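Local coordinates for protein halogenase (Chondromyces crocatus, PDB 3E1T) that binds FAD and, as a flavin-dependent halogenase, probably carries out the chlorination step in the biosynthesis of the myxobacterial compound chondrochloren, at residues Glu39-His44 with Phe113-Leu118; Leu34-Glu39 with His132-Val137; Leu22-Ala27 with Arg119-Lys124. One frame throughout, in Å; residues are numbered along the deposited sequence.

Contact 1: Glu39-His44 with Phe113-Leu118; sequences EAFPRH and FDDMLL. With FAD (flavin-adenine dinucleotide), chain C.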
loop_
_atom_site.group_PDB
_atom_site.type_symbol
_atom_site.label_atom_id
_atom_site.label_comp_id
_atom_site.label_asym_id
_atom_site.label_seq_id
_atom_site.Cartn_x
_atom_site.Cartn_y
_atom_site.Cartn_z
ATOM N N GLU A 39 11.874 -7.564 -13.888
ATOM C CA GLU A 39 13.102 -6.790 -13.717
ATOM C C GLU A 39 14.231 -7.672 -13.189
ATOM O O GLU A 39 13.997 -8.788 -12.716
ATOM C CB GLU A 39 12.866 -5.628 -12.734
ATOM C CG GLU A 39 11.963 -4.489 -13.253
ATOM C CD GLU A 39 12.688 -3.138 -13.396
ATOM O OE1 GLU A 39 12.165 -2.121 -12.872
ATOM O OE2 GLU A 39 13.777 -3.083 -14.024
ATOM N N ALA A 40 15.452 -7.156 -13.284
ATOM C CA ALA A 40 16.603 -7.728 -12.593
ATOM C C ALA A 40 16.797 -6.951 -11.295
ATOM O O ALA A 40 16.890 -5.720 -11.306
ATOM C CB ALA A 40 17.865 -7.653 -13.477
ATOM N N PHE A 41 16.826 -7.668 -10.179
ATOM C CA PHE A 41 17.009 -7.049 -8.877
ATOM C C PHE A 41 18.482 -6.725 -8.633
ATOM O O PHE A 41 19.361 -7.386 -9.200
ATOM C CB PHE A 41 16.436 -7.939 -7.772
ATOM C CG PHE A 41 14.946 -7.795 -7.587
ATOM C CD1 PHE A 41 14.134 -7.338 -8.622
ATOM C CD2 PHE A 41 14.349 -8.138 -6.385
ATOM C CE1 PHE A 41 12.751 -7.214 -8.451
ATOM C CE2 PHE A 41 12.974 -8.014 -6.207
ATOM C CZ PHE A 41 12.179 -7.551 -7.242
ATOM N N PRO A 42 18.760 -5.687 -7.815
ATOM C CA PRO A 42 17.791 -4.801 -7.158
ATOM C C PRO A 42 17.258 -3.718 -8.099
ATOM O O PRO A 42 17.963 -3.303 -9.027
ATOM C CB PRO A 42 18.609 -4.178 -6.027
ATOM C CG PRO A 42 20.003 -4.142 -6.546
ATOM C CD PRO A 42 20.153 -5.336 -7.464
ATOM N N ARG A 43 16.018 -3.276 -7.857
ATOM C CA ARG A 43 15.387 -2.230 -8.680
ATOM C C ARG A 43 14.577 -1.237 -7.836
ATOM O O ARG A 43 13.996 -1.614 -6.815
ATOM C CB ARG A 43 14.501 -2.863 -9.769
ATOM C CG ARG A 43 13.358 -3.763 -9.257
ATOM C CD ARG A 43 11.997 -3.026 -9.164
ATOM N NE ARG A 43 10.969 -3.858 -8.525
ATOM C CZ ARG A 43 10.798 -3.950 -7.210
ATOM N NH1 ARG A 43 11.586 -3.263 -6.379
ATOM N NH2 ARG A 43 9.843 -4.737 -6.719
ATOM N N HIS A 44 14.544 0.021 -8.266
ATOM C CA HIS A 44 13.806 1.062 -7.553
ATOM C C HIS A 44 12.304 0.850 -7.612
ATOM O O HIS A 44 11.750 0.539 -8.663
ATOM C CB HIS A 44 14.109 2.455 -8.107
ATOM C CG HIS A 44 13.274 3.538 -7.491
ATOM N ND1 HIS A 44 12.086 3.969 -8.040
ATOM C CD2 HIS A 44 13.445 4.261 -6.357
ATOM C CE1 HIS A 44 11.567 4.917 -7.281
ATOM N NE2 HIS A 44 12.373 5.112 -6.252
ATOM N N PHE A 113 15.327 -3.617 -0.007
ATOM C CA PHE A 113 14.350 -4.350 0.784
ATOM C C PHE A 113 13.699 -5.476 -0.022
ATOM O O PHE A 113 13.602 -6.607 0.459
ATOM C CB PHE A 113 13.297 -3.390 1.344
ATOM C CG PHE A 113 12.266 -4.055 2.195
ATOM C CD1 PHE A 113 12.583 -4.504 3.469
ATOM C CD2 PHE A 113 10.962 -4.230 1.727
ATOM C CE1 PHE A 113 11.628 -5.125 4.264
ATOM C CE2 PHE A 113 9.998 -4.842 2.515
ATOM C CZ PHE A 113 10.336 -5.297 3.791
ATOM N N ASP A 114 13.251 -5.164 -1.236
ATOM C CA ASP A 114 12.648 -6.172 -2.114
ATOM C C ASP A 114 13.684 -7.248 -2.453
ATOM O O ASP A 114 13.389 -8.432 -2.367
ATOM C CB ASP A 114 12.108 -5.544 -3.402
ATOM C CG ASP A 114 10.910 -4.621 -3.163
ATOM O OD1 ASP A 114 10.504 -4.444 -2.003
ATOM O OD2 ASP A 114 10.376 -4.066 -4.148
ATOM N N ASP A 115 14.894 -6.816 -2.828
ATOM C CA ASP A 115 16.011 -7.732 -3.140
ATOM C C ASP A 115 16.269 -8.665 -1.963
ATOM O O ASP A 115 16.305 -9.884 -2.118
ATOM C CB ASP A 115 17.279 -6.952 -3.500
ATOM C CG ASP A 115 18.392 -7.848 -4.038
ATOM O OD1 ASP A 115 18.117 -8.714 -4.905
ATOM O OD2 ASP A 115 19.548 -7.679 -3.600
ATOM N N MET A 116 16.418 -8.081 -0.778
ATOM C CA MET A 116 16.535 -8.846 0.453
ATOM C C MET A 116 15.419 -9.891 0.574
ATOM O O MET A 116 15.685 -11.060 0.865
ATOM C CB MET A 116 16.554 -7.890 1.652
ATOM C CG MET A 116 16.465 -8.550 3.007
ATOM S SD MET A 116 16.737 -7.409 4.387
ATOM C CE MET A 116 15.845 -8.333 5.629
ATOM N N LEU A 117 14.182 -9.473 0.328
ATOM C CA LEU A 117 13.024 -10.366 0.372
ATOM C C LEU A 117 13.040 -11.467 -0.687
ATOM O O LEU A 117 12.606 -12.590 -0.412
ATOM C CB LEU A 117 11.708 -9.569 0.244
ATOM C CG LEU A 117 11.223 -8.660 1.381
ATOM C CD1 LEU A 117 9.984 -7.871 0.936
ATOM C CD2 LEU A 117 10.922 -9.427 2.654
ATOM N N LEU A 118 13.491 -11.139 -1.898
ATOM C CA LEU A 118 13.463 -12.109 -3.005
ATOM C C LEU A 118 14.553 -13.165 -2.823
ATOM O O LEU A 118 14.335 -14.342 -3.107
ATOM C CB LEU A 118 13.590 -11.427 -4.375
ATOM C CG LEU A 118 13.167 -12.254 -5.612
ATOM C CD1 LEU A 118 11.711 -12.741 -5.553
ATOM C CD2 LEU A 118 13.382 -11.481 -6.882
HETATM P PA FAD C . 5.135 -4.048 -6.478
HETATM O O1A FAD C . 6.003 -3.567 -5.346
HETATM O O2A FAD C . 4.758 -3.006 -7.473
HETATM O O5B FAD C . 5.949 -5.216 -7.241
HETATM C C5B FAD C . 5.380 -5.926 -8.329
HETATM C C4B FAD C . 6.495 -6.594 -9.140
HETATM O O4B FAD C . 5.976 -7.215 -10.298
HETATM C C3B FAD C . 7.516 -5.568 -9.619
HETATM O O3B FAD C . 8.789 -5.987 -9.180
HETATM C C2B FAD C . 7.443 -5.610 -11.131
HETATM O O2B FAD C . 8.727 -5.529 -11.682
HETATM C C1B FAD C . 6.819 -6.968 -11.395
HETATM N N9A FAD C . 6.022 -7.073 -12.630
HETATM C C8A FAD C . 5.190 -6.147 -13.207
HETATM N N7A FAD C . 4.655 -6.703 -14.319
HETATM C C5A FAD C . 5.119 -7.969 -14.452
HETATM C C6A FAD C . 4.914 -8.982 -15.402
HETATM N N6A FAD C . 4.215 -8.760 -16.523
HETATM N N1A FAD C . 5.555 -10.187 -15.238
HETATM C C2A FAD C . 6.412 -10.400 -14.189
HETATM N N3A FAD C . 6.615 -9.393 -13.270
HETATM C C4A FAD C . 5.978 -8.207 -13.394
HETATM N N1 FAD C . 3.532 1.703 0.748
HETATM C C2 FAD C . 4.097 1.627 1.991
HETATM O O2 FAD C . 4.017 0.562 2.598
HETATM N N3 FAD C . 4.718 2.741 2.528
HETATM C C4 FAD C . 4.787 3.932 1.812
HETATM O O4 FAD C . 5.359 4.920 2.278
HETATM C C4X FAD C . 4.200 4.010 0.555
HETATM N N5 FAD C . 4.248 5.175 -0.187
HETATM C C5X FAD C . 3.664 5.220 -1.439
HETATM C C6 FAD C . 3.697 6.396 -2.196
HETATM C C7 FAD C . 3.098 6.432 -3.465
HETATM C C7M FAD C . 2.949 7.754 -4.163
HETATM C C8 FAD C . 2.463 5.294 -3.978
HETATM C C8M FAD C . 1.634 5.347 -5.242
HETATM C C9 FAD C . 2.445 4.126 -3.224
HETATM C C9A FAD C . 3.037 4.080 -1.956
HETATM N N10 FAD C . 3.008 2.903 -1.232
HETATM C C10 FAD C . 3.578 2.868 0.023
HETATM C "C1'" FAD C . 2.430 1.634 -1.835
HETATM C "C2'" FAD C . 3.484 0.625 -2.306
HETATM O "O2'" FAD C . 4.196 1.209 -3.377
HETATM C "C3'" FAD C . 2.824 -0.674 -2.794
HETATM O "O3'" FAD C . 1.675 -0.971 -2.031
HETATM C "C4'" FAD C . 3.708 -1.918 -2.712
HETATM O "O4'" FAD C . 4.847 -1.739 -3.524
HETATM C "C5'" FAD C . 2.919 -3.131 -3.205
HETATM O "O5'" FAD C . 3.796 -4.198 -3.443
HETATM P P FAD C . 3.457 -5.329 -4.533
HETATM O O1P FAD C . 4.265 -6.569 -4.213
HETATM O O2P FAD C . 1.996 -5.651 -4.522
HETATM O O3P FAD C . 3.771 -4.668 -5.941
#
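Arg-43 reaches from the loop after strand 33-36 to Asp-114 on helix 110-123, tying together two pieces of the FAD-binding Rossmann-type fold. Both end nitrogens converge on a single oxygen: NH1 lies 2.7 Å from Asp-114 OD2, and NH2 of Arg-43 is just as close to it. OD2 sits in the guanidinium plane but is approached on its anti side, NH1 and NH2 coming from opposite faces of a carboxylate turned 79° to the guanidinium. Arg-110 forms a further salt bridge to OD2, so two arginines probably keep this buried carboxylate ionised. Along its other edge Arg-43 grips the adenosine ribose of FAD, with NE 3.1 Å and NH2 3.0 Å from O3B. Arginine suits this place because its flat guanidinium carries donors along two edges, one for the carboxylate and one for the ribose. A leucine here would probably leave the ribose hydroxyl without these two donors and Asp-114 with one fewer cation. Phe-41 lays its CZ over one guanidinium face, near the rim. Its own ring is covered by Leu-118, whose CD2 stands 3.9 Å from the ring centroid in a CH-pi contact. Leu-118 CG is anti to the backbone N (chi1 -163°), which carries this methyl across to the ring. Asp-115 turns its OD1 to Arg-119, yet still brushes Phe-41. After the cis peptide bond, Pro-42 rests its CB 4.0 Å from Asp-115 CB.

Contact 2: Leu34-Glu39 with His132-Val137; sequences LLLERE and HEVIDV. With FAD (flavin-adenine dinucleotide), chain C.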
loop_
_atom_site.group_PDB
_atom_site.type_symbol
_atom_site.label_atom_id
_atom_site.label_comp_id
_atom_site.label_asym_id
_atom_site.label_seq_id
_atom_site.Cartn_x
_atom_site.Cartn_y
_atom_site.Cartn_z
ATOM N N LEU A 34 7.099 -21.472 -8.592
ATOM C CA LEU A 34 7.847 -20.649 -9.523
ATOM C C LEU A 34 7.416 -19.199 -9.294
ATOM O O LEU A 34 6.234 -18.921 -9.088
ATOM C CB LEU A 34 7.473 -21.040 -10.954
ATOM C CG LEU A 34 8.355 -20.841 -12.194
ATOM C CD1 LEU A 34 7.482 -20.433 -13.368
ATOM C CD2 LEU A 34 9.516 -19.876 -12.028
ATOM N N LEU A 35 8.374 -18.285 -9.347
ATOM C CA LEU A 35 8.085 -16.870 -9.269
ATOM C C LEU A 35 8.815 -16.189 -10.408
ATOM O O LEU A 35 10.038 -16.305 -10.527
ATOM C CB LEU A 35 8.486 -16.327 -7.884
ATOM C CG LEU A 35 8.814 -14.884 -7.460
ATOM C CD1 LEU A 35 8.818 -13.823 -8.542
ATOM C CD2 LEU A 35 7.943 -14.484 -6.275
ATOM N N LEU A 36 8.050 -15.510 -11.259
ATOM C CA LEU A 36 8.596 -14.774 -12.400
ATOM C C LEU A 36 8.579 -13.261 -12.166
ATOM O O LEU A 36 7.529 -12.683 -11.877
ATOM C CB LEU A 36 7.827 -15.131 -13.683
ATOM C CG LEU A 36 7.796 -16.608 -14.124
ATOM C CD1 LEU A 36 6.917 -16.782 -15.345
ATOM C CD2 LEU A 36 9.195 -17.125 -14.427
ATOM N N GLU A 37 9.745 -12.630 -12.303
ATOM C CA GLU A 37 9.893 -11.190 -12.097
ATOM C C GLU A 37 10.492 -10.517 -13.333
ATOM O O GLU A 37 11.534 -10.937 -13.841
ATOM C CB GLU A 37 10.729 -10.918 -10.834
ATOM C CG GLU A 37 11.337 -9.521 -10.738
ATOM C CD GLU A 37 10.295 -8.427 -10.583
ATOM O OE1 GLU A 37 9.371 -8.565 -9.744
ATOM O OE2 GLU A 37 10.420 -7.428 -11.295
ATOM N N ARG A 38 9.816 -9.476 -13.806
ATOM C CA ARG A 38 10.143 -8.806 -15.063
ATOM C C ARG A 38 11.524 -8.132 -15.041
ATOM O O ARG A 38 12.251 -8.146 -16.040
ATOM C CB ARG A 38 9.022 -7.805 -15.396
ATOM C CG ARG A 38 9.248 -6.879 -16.579
ATOM C CD ARG A 38 8.122 -5.836 -16.670
ATOM N NE ARG A 38 7.902 -5.184 -15.376
ATOM C CZ ARG A 38 8.410 -4.005 -15.011
ATOM N NH1 ARG A 38 9.174 -3.298 -15.844
ATOM N NH2 ARG A 38 8.158 -3.528 -13.798
ATOM N N GLU A 39 11.874 -7.564 -13.888
ATOM C CA GLU A 39 13.102 -6.790 -13.717
ATOM C C GLU A 39 14.231 -7.672 -13.189
ATOM O O GLU A 39 13.997 -8.788 -12.716
ATOM C CB GLU A 39 12.866 -5.628 -12.734
ATOM C CG GLU A 39 11.963 -4.489 -13.253
ATOM C CD GLU A 39 12.688 -3.138 -13.396
ATOM O OE1 GLU A 39 12.165 -2.121 -12.872
ATOM O OE2 GLU A 39 13.777 -3.083 -14.024
ATOM N N HIS A 132 12.164 -12.196 -16.460
ATOM C CA HIS A 132 11.075 -12.987 -17.017
ATOM C C HIS A 132 9.747 -12.231 -16.902
ATOM O O HIS A 132 9.223 -12.041 -15.790
ATOM C CB HIS A 132 10.974 -14.333 -16.292
ATOM C CG HIS A 132 12.061 -15.313 -16.641
ATOM N ND1 HIS A 132 11.800 -16.638 -16.928
ATOM C CD2 HIS A 132 13.406 -15.170 -16.729
ATOM C CE1 HIS A 132 12.936 -17.266 -17.179
ATOM N NE2 HIS A 132 13.926 -16.397 -17.066
ATOM N N GLU A 133 9.204 -11.807 -18.044
ATOM C CA GLU A 133 7.940 -11.065 -18.084
ATOM C C GLU A 133 6.745 -11.936 -18.476
ATOM O O GLU A 133 6.694 -12.464 -19.585
ATOM C CB GLU A 133 8.048 -9.863 -19.028
ATOM C CG GLU A 133 6.759 -9.061 -19.162
ATOM C CD GLU A 133 6.896 -7.816 -20.029
ATOM O OE1 GLU A 133 7.835 -7.735 -20.854
ATOM O OE2 GLU A 133 6.040 -6.917 -19.891
ATOM N N VAL A 134 5.781 -12.066 -17.562
ATOM C CA VAL A 134 4.519 -12.758 -17.851
ATOM C C VAL A 134 3.673 -11.929 -18.817
ATOM O O VAL A 134 3.540 -10.712 -18.668
ATOM C CB VAL A 134 3.733 -13.104 -16.566
ATOM C CG1 VAL A 134 2.366 -13.717 -16.893
ATOM C CG2 VAL A 134 4.529 -14.065 -15.712
ATOM N N ILE A 135 3.130 -12.609 -19.825
ATOM C CA ILE A 135 2.426 -11.984 -20.934
ATOM C C ILE A 135 0.933 -12.246 -20.816
ATOM O O ILE A 135 0.103 -11.367 -21.072
ATOM C CB ILE A 135 2.952 -12.540 -22.299
ATOM C CG1 ILE A 135 4.476 -12.390 -22.403
ATOM C CG2 ILE A 135 2.279 -11.849 -23.482
ATOM C CD1 ILE A 135 4.964 -10.940 -22.390
ATOM N N ASP A 136 0.597 -13.471 -20.429
ATOM C CA ASP A 136 -0.790 -13.900 -20.334
ATOM C C ASP A 136 -0.894 -14.977 -19.291
ATOM O O ASP A 136 0.044 -15.749 -19.107
ATOM C CB ASP A 136 -1.261 -14.489 -21.675
ATOM C CG ASP A 136 -1.145 -13.510 -22.820
ATOM O OD1 ASP A 136 -1.984 -12.585 -22.895
ATOM O OD2 ASP A 136 -0.221 -13.672 -23.647
ATOM N N VAL A 137 -2.038 -15.027 -18.617
ATOM C CA VAL A 137 -2.444 -16.191 -17.834
ATOM C C VAL A 137 -3.317 -17.083 -18.736
ATOM O O VAL A 137 -4.194 -16.585 -19.433
ATOM C CB VAL A 137 -3.238 -15.791 -16.560
ATOM C CG1 VAL A 137 -3.728 -17.025 -15.813
ATOM C CG2 VAL A 137 -2.381 -14.912 -15.624
HETATM P PA FAD C . 5.135 -4.048 -6.478
HETATM O O1A FAD C . 6.003 -3.567 -5.346
HETATM O O2A FAD C . 4.758 -3.006 -7.473
HETATM O O5B FAD C . 5.949 -5.216 -7.241
HETATM C C5B FAD C . 5.380 -5.926 -8.329
HETATM C C4B FAD C . 6.495 -6.594 -9.140
HETATM O O4B FAD C . 5.976 -7.215 -10.298
HETATM C C3B FAD C . 7.516 -5.568 -9.619
HETATM O O3B FAD C . 8.789 -5.987 -9.180
HETATM C C2B FAD C . 7.443 -5.610 -11.131
HETATM O O2B FAD C . 8.727 -5.529 -11.682
HETATM C C1B FAD C . 6.819 -6.968 -11.395
HETATM N N9A FAD C . 6.022 -7.073 -12.630
HETATM C C8A FAD C . 5.190 -6.147 -13.207
HETATM N N7A FAD C . 4.655 -6.703 -14.319
HETATM C C5A FAD C . 5.119 -7.969 -14.452
HETATM C C6A FAD C . 4.914 -8.982 -15.402
HETATM N N6A FAD C . 4.215 -8.760 -16.523
HETATM N N1A FAD C . 5.555 -10.187 -15.238
HETATM C C2A FAD C . 6.412 -10.400 -14.189
HETATM N N3A FAD C . 6.615 -9.393 -13.270
HETATM C C4A FAD C . 5.978 -8.207 -13.394
HETATM N N1 FAD C . 3.532 1.703 0.748
HETATM C C2 FAD C . 4.097 1.627 1.991
HETATM O O2 FAD C . 4.017 0.562 2.598
HETATM N N3 FAD C . 4.718 2.741 2.528
HETATM C C4 FAD C . 4.787 3.932 1.812
HETATM O O4 FAD C . 5.359 4.920 2.278
HETATM C C4X FAD C . 4.200 4.010 0.555
HETATM N N5 FAD C . 4.248 5.175 -0.187
HETATM C C5X FAD C . 3.664 5.220 -1.439
HETATM C C6 FAD C . 3.697 6.396 -2.196
HETATM C C7 FAD C . 3.098 6.432 -3.465
HETATM C C7M FAD C . 2.949 7.754 -4.163
HETATM C C8 FAD C . 2.463 5.294 -3.978
HETATM C C8M FAD C . 1.634 5.347 -5.242
HETATM C C9 FAD C . 2.445 4.126 -3.224
HETATM C C9A FAD C . 3.037 4.080 -1.956
HETATM N N10 FAD C . 3.008 2.903 -1.232
HETATM C C10 FAD C . 3.578 2.868 0.023
HETATM C "C1'" FAD C . 2.430 1.634 -1.835
HETATM C "C2'" FAD C . 3.484 0.625 -2.306
HETATM O "O2'" FAD C . 4.196 1.209 -3.377
HETATM C "C3'" FAD C . 2.824 -0.674 -2.794
HETATM O "O3'" FAD C . 1.675 -0.971 -2.031
HETATM C "C4'" FAD C . 3.708 -1.918 -2.712
HETATM O "O4'" FAD C . 4.847 -1.739 -3.524
HETATM C "C5'" FAD C . 2.919 -3.131 -3.205
HETATM O "O5'" FAD C . 3.796 -4.198 -3.443
HETATM P P FAD C . 3.457 -5.329 -4.533
HETATM O O1P FAD C . 4.265 -6.569 -4.213
HETATM O O2P FAD C . 1.996 -5.651 -4.522
HETATM O O3P FAD C . 3.771 -4.668 -5.941
#
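Glu-37 O receives the backbone N of His-132 at 3.0 Å, the one hydrogen bond between the two segments. The donor stands well above the carbonyl plane, 42° out of it. With this single backbone bond across the segments, the two strands are not paired here. Beside it, His-132 O takes a CA-H...O contact from Arg-38. The two backbones come together where strand 33-36 has just ended and strand 133-140 is about to begin, and FAD lies along the junction.

Glu-37 is the acidic residue found after the second strand of many dinucleotide-binding Rossmann folds. Its carboxylate meets the ribose diol with both oxygens: OE1 is 2.7 Å from O3B, and OE2 is 2.6 Å from O2B of FAD. A bend at chi2 (67°) brings the group round to the sugar, and bonds from Gly-15 N to OE1 and from Glu-39 N to OE2 fix its rotation. Adenine is read by the backbone of Val-134, whose N donates to N1A at 3.0 Å while its O accepts from N6A at 3.0 Å. Arg-38 spreads over one face of the adenine, its CB 3.6 Å from N3A, and runs alongside Glu-133, whose carboxylate pairs with Arg-173. Leu-36 sends one methyl to each of two partners, with CD1 3.6 Å from Val-134 CG2 and CD2 against ND1 of His-132.

Strand 33-36 is bonded on its flanks to strands 10-13 and 127-129 of the parallel sheet. Strand 133-140 edges the separate mixed sheet beside strand 143-150, whose Tyr-149 meets both Leu-36 and the His-132 ring.

Contact 3: Leu22-Ala27 with Arg119-Lys124; sequences LASFVA and RNSERK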
loop_
_atom_site.group_PDB
_atom_site.type_symbol
_atom_site.label_atom_id
_atom_site.label_comp_id
_atom_site.label_asym_id
_atom_site.label_seq_id
_atom_site.Cartn_x
_atom_site.Cartn_y
_atom_site.Cartn_z
ATOM N N LEU A 22 4.317 -14.316 -0.544
ATOM C CA LEU A 22 3.466 -15.461 -0.882
ATOM C C LEU A 22 4.291 -16.682 -1.325
ATOM O O LEU A 22 4.074 -17.776 -0.839
ATOM C CB LEU A 22 2.475 -15.087 -1.984
ATOM C CG LEU A 22 1.742 -16.225 -2.702
ATOM C CD1 LEU A 22 0.951 -17.119 -1.754
ATOM C CD2 LEU A 22 0.828 -15.665 -3.742
ATOM N N ALA A 23 5.216 -16.478 -2.254
ATOM C CA ALA A 23 6.081 -17.568 -2.719
ATOM C C ALA A 23 6.785 -18.247 -1.540
ATOM O O ALA A 23 6.687 -19.461 -1.379
ATOM C CB ALA A 23 7.084 -17.046 -3.736
ATOM N N SER A 24 7.454 -17.458 -0.695
ATOM C CA SER A 24 8.133 -17.994 0.490
ATOM C C SER A 24 7.228 -18.843 1.372
ATOM O O SER A 24 7.611 -19.939 1.765
ATOM C CB SER A 24 8.760 -16.877 1.324
ATOM O OG SER A 24 9.688 -16.146 0.557
ATOM N N PHE A 25 6.030 -18.344 1.675
ATOM C CA PHE A 25 5.108 -19.007 2.614
ATOM C C PHE A 25 4.552 -20.351 2.127
ATOM O O PHE A 25 4.179 -21.207 2.933
ATOM C CB PHE A 25 3.918 -18.089 2.956
ATOM C CG PHE A 25 4.213 -17.037 3.999
ATOM C CD1 PHE A 25 5.165 -17.251 4.990
ATOM C CD2 PHE A 25 3.506 -15.845 4.001
ATOM C CE1 PHE A 25 5.420 -16.277 5.961
ATOM C CE2 PHE A 25 3.755 -14.867 4.963
ATOM C CZ PHE A 25 4.712 -15.085 5.947
ATOM N N VAL A 26 4.427 -20.513 0.816
ATOM C CA VAL A 26 3.932 -21.771 0.275
ATOM C C VAL A 26 5.094 -22.776 0.163
ATOM O O VAL A 26 4.933 -23.945 0.499
ATOM C CB VAL A 26 3.184 -21.589 -1.080
ATOM C CG1 VAL A 26 2.785 -22.951 -1.671
ATOM C CG2 VAL A 26 1.941 -20.707 -0.907
ATOM N N ALA A 27 6.254 -22.306 -0.292
ATOM C CA ALA A 27 7.456 -23.138 -0.380
ATOM C C ALA A 27 7.895 -23.653 0.991
ATOM O O ALA A 27 8.343 -24.799 1.111
ATOM C CB ALA A 27 8.579 -22.381 -1.048
ATOM N N ARG A 119 15.714 -12.730 -2.336
ATOM C CA ARG A 119 16.799 -13.642 -1.959
ATOM C C ARG A 119 16.332 -14.654 -0.905
ATOM O O ARG A 119 16.687 -15.835 -0.977
ATOM C CB ARG A 119 18.006 -12.842 -1.463
ATOM C CG ARG A 119 19.063 -12.514 -2.525
ATOM C CD ARG A 119 18.529 -11.730 -3.719
ATOM N NE ARG A 119 17.861 -12.591 -4.701
ATOM C CZ ARG A 119 17.429 -12.188 -5.893
ATOM N NH1 ARG A 119 17.591 -10.930 -6.280
ATOM N NH2 ARG A 119 16.838 -13.049 -6.710
ATOM N N ASN A 120 15.519 -14.195 0.049
ATOM C CA ASN A 120 14.975 -15.054 1.105
ATOM C C ASN A 120 14.015 -16.089 0.543
ATOM O O ASN A 120 13.906 -17.194 1.085
ATOM C CB ASN A 120 14.267 -14.219 2.178
ATOM C CG ASN A 120 13.781 -15.060 3.366
ATOM O OD1 ASN A 120 14.555 -15.792 3.981
ATOM N ND2 ASN A 120 12.495 -14.934 3.706
ATOM N N SER A 121 13.310 -15.716 -0.530
ATOM C CA SER A 121 12.421 -16.631 -1.255
ATOM C C SER A 121 13.203 -17.835 -1.777
ATOM O O SER A 121 12.804 -18.981 -1.564
ATOM C CB SER A 121 11.739 -15.921 -2.436
ATOM O OG SER A 121 10.658 -15.103 -2.014
ATOM N N GLU A 122 14.305 -17.549 -2.469
ATOM C CA GLU A 122 15.181 -18.577 -3.019
ATOM C C GLU A 122 15.588 -19.561 -1.939
ATOM O O GLU A 122 15.311 -20.757 -2.049
ATOM C CB GLU A 122 16.411 -17.940 -3.655
ATOM C CG GLU A 122 16.078 -17.144 -4.893
ATOM C CD GLU A 122 17.221 -16.299 -5.382
ATOM O OE1 GLU A 122 18.111 -15.945 -4.569
ATOM O OE2 GLU A 122 17.225 -15.970 -6.590
ATOM N N ARG A 123 16.198 -19.029 -0.882
ATOM C CA ARG A 123 16.628 -19.795 0.283
ATOM C C ARG A 123 15.499 -20.570 0.963
ATOM O O ARG A 123 15.755 -21.550 1.663
ATOM C CB ARG A 123 17.294 -18.871 1.310
ATOM C CG ARG A 123 18.503 -18.099 0.778
ATOM C CD ARG A 123 19.306 -17.489 1.919
ATOM N NE ARG A 123 18.506 -16.589 2.755
ATOM C CZ ARG A 123 18.528 -15.258 2.681
ATOM N NH1 ARG A 123 19.315 -14.642 1.807
ATOM N NH2 ARG A 123 17.757 -14.542 3.488
ATOM N N LYS A 124 14.258 -20.128 0.781
ATOM C CA LYS A 124 13.112 -20.859 1.343
ATOM C C LYS A 124 12.675 -21.974 0.412
ATOM O O LYS A 124 11.814 -22.793 0.761
ATOM C CB LYS A 124 11.939 -19.918 1.664
ATOM C CG LYS A 124 12.149 -19.060 2.904
ATOM C CD LYS A 124 12.197 -19.896 4.172
ATOM C CE LYS A 124 12.471 -19.035 5.396
ATOM N NZ LYS A 124 12.746 -19.873 6.595
HETATM O O HOH W 1 10.594 -13.880 1.865
#
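The amide of Asn-120 is the flat group that reaches Ser-24 on the facing helix, and it does so through a water. Asn-120 ND2 donates to the water at 2.8 Å, and the water donates in turn to Ser-24 OG, also at 2.8 Å. ND2 holds Leu-62 O as well, while Ser-24 OG bonds to Ser-20 O one turn back, so these buried polar atoms have partners. On the outer side of helix 110-123, the Arg-123 guanidinium lays one face over Arg-119 O and Asn-120 CA, and Glu-122 sits at the edge of the Arg-119 guanidinium.

At the closest part of the interface the residues are small, and Lys-124 lays CB and CG at the margin beside Ser-24. Ser-24 OG lies 2.9 Å from Ser-121 OG, chi1 (-59° and -78°) turning the two hydroxyls toward each other. Ala-27 sets its CB 3.7 Å from Lys-124 O, its short methyl suiting a place beside a carbonyl. Serine and alanine thus let the axes come within 8.8 Å at a crossing angle of only 15°. Ala-23 packs on Val-33 and Leu-35, and Ser-121 on Val-128: two near-parallel helices covering a parallel sheet, as in the Rossmann-type FAD-binding domain.

The three contacts lie on one side of the chain's centre, their centres 14 to 16 Å apart. Along the sequence helix 17-27, strand 33-36 and the loop after it supply the first segments in the order contacts 3, 2, 1; helix 110-123 and strand 133-140 supply the second, in the order 1, 3, 2. Contact 1 is therefore nested within both other loops, whereas contacts 2 and 3 interleave. Contacts 1 and 3 use successive turns of helix 110-123, contacts 1 and 2 share Glu-39, and Leu-35 packs against both Leu-118 and Ala-23. Contacts 1 and 2 hold the adenosine half of FAD, and contact 3 joins its two helices, the Ala-23 side chain about 11 Å from FAD.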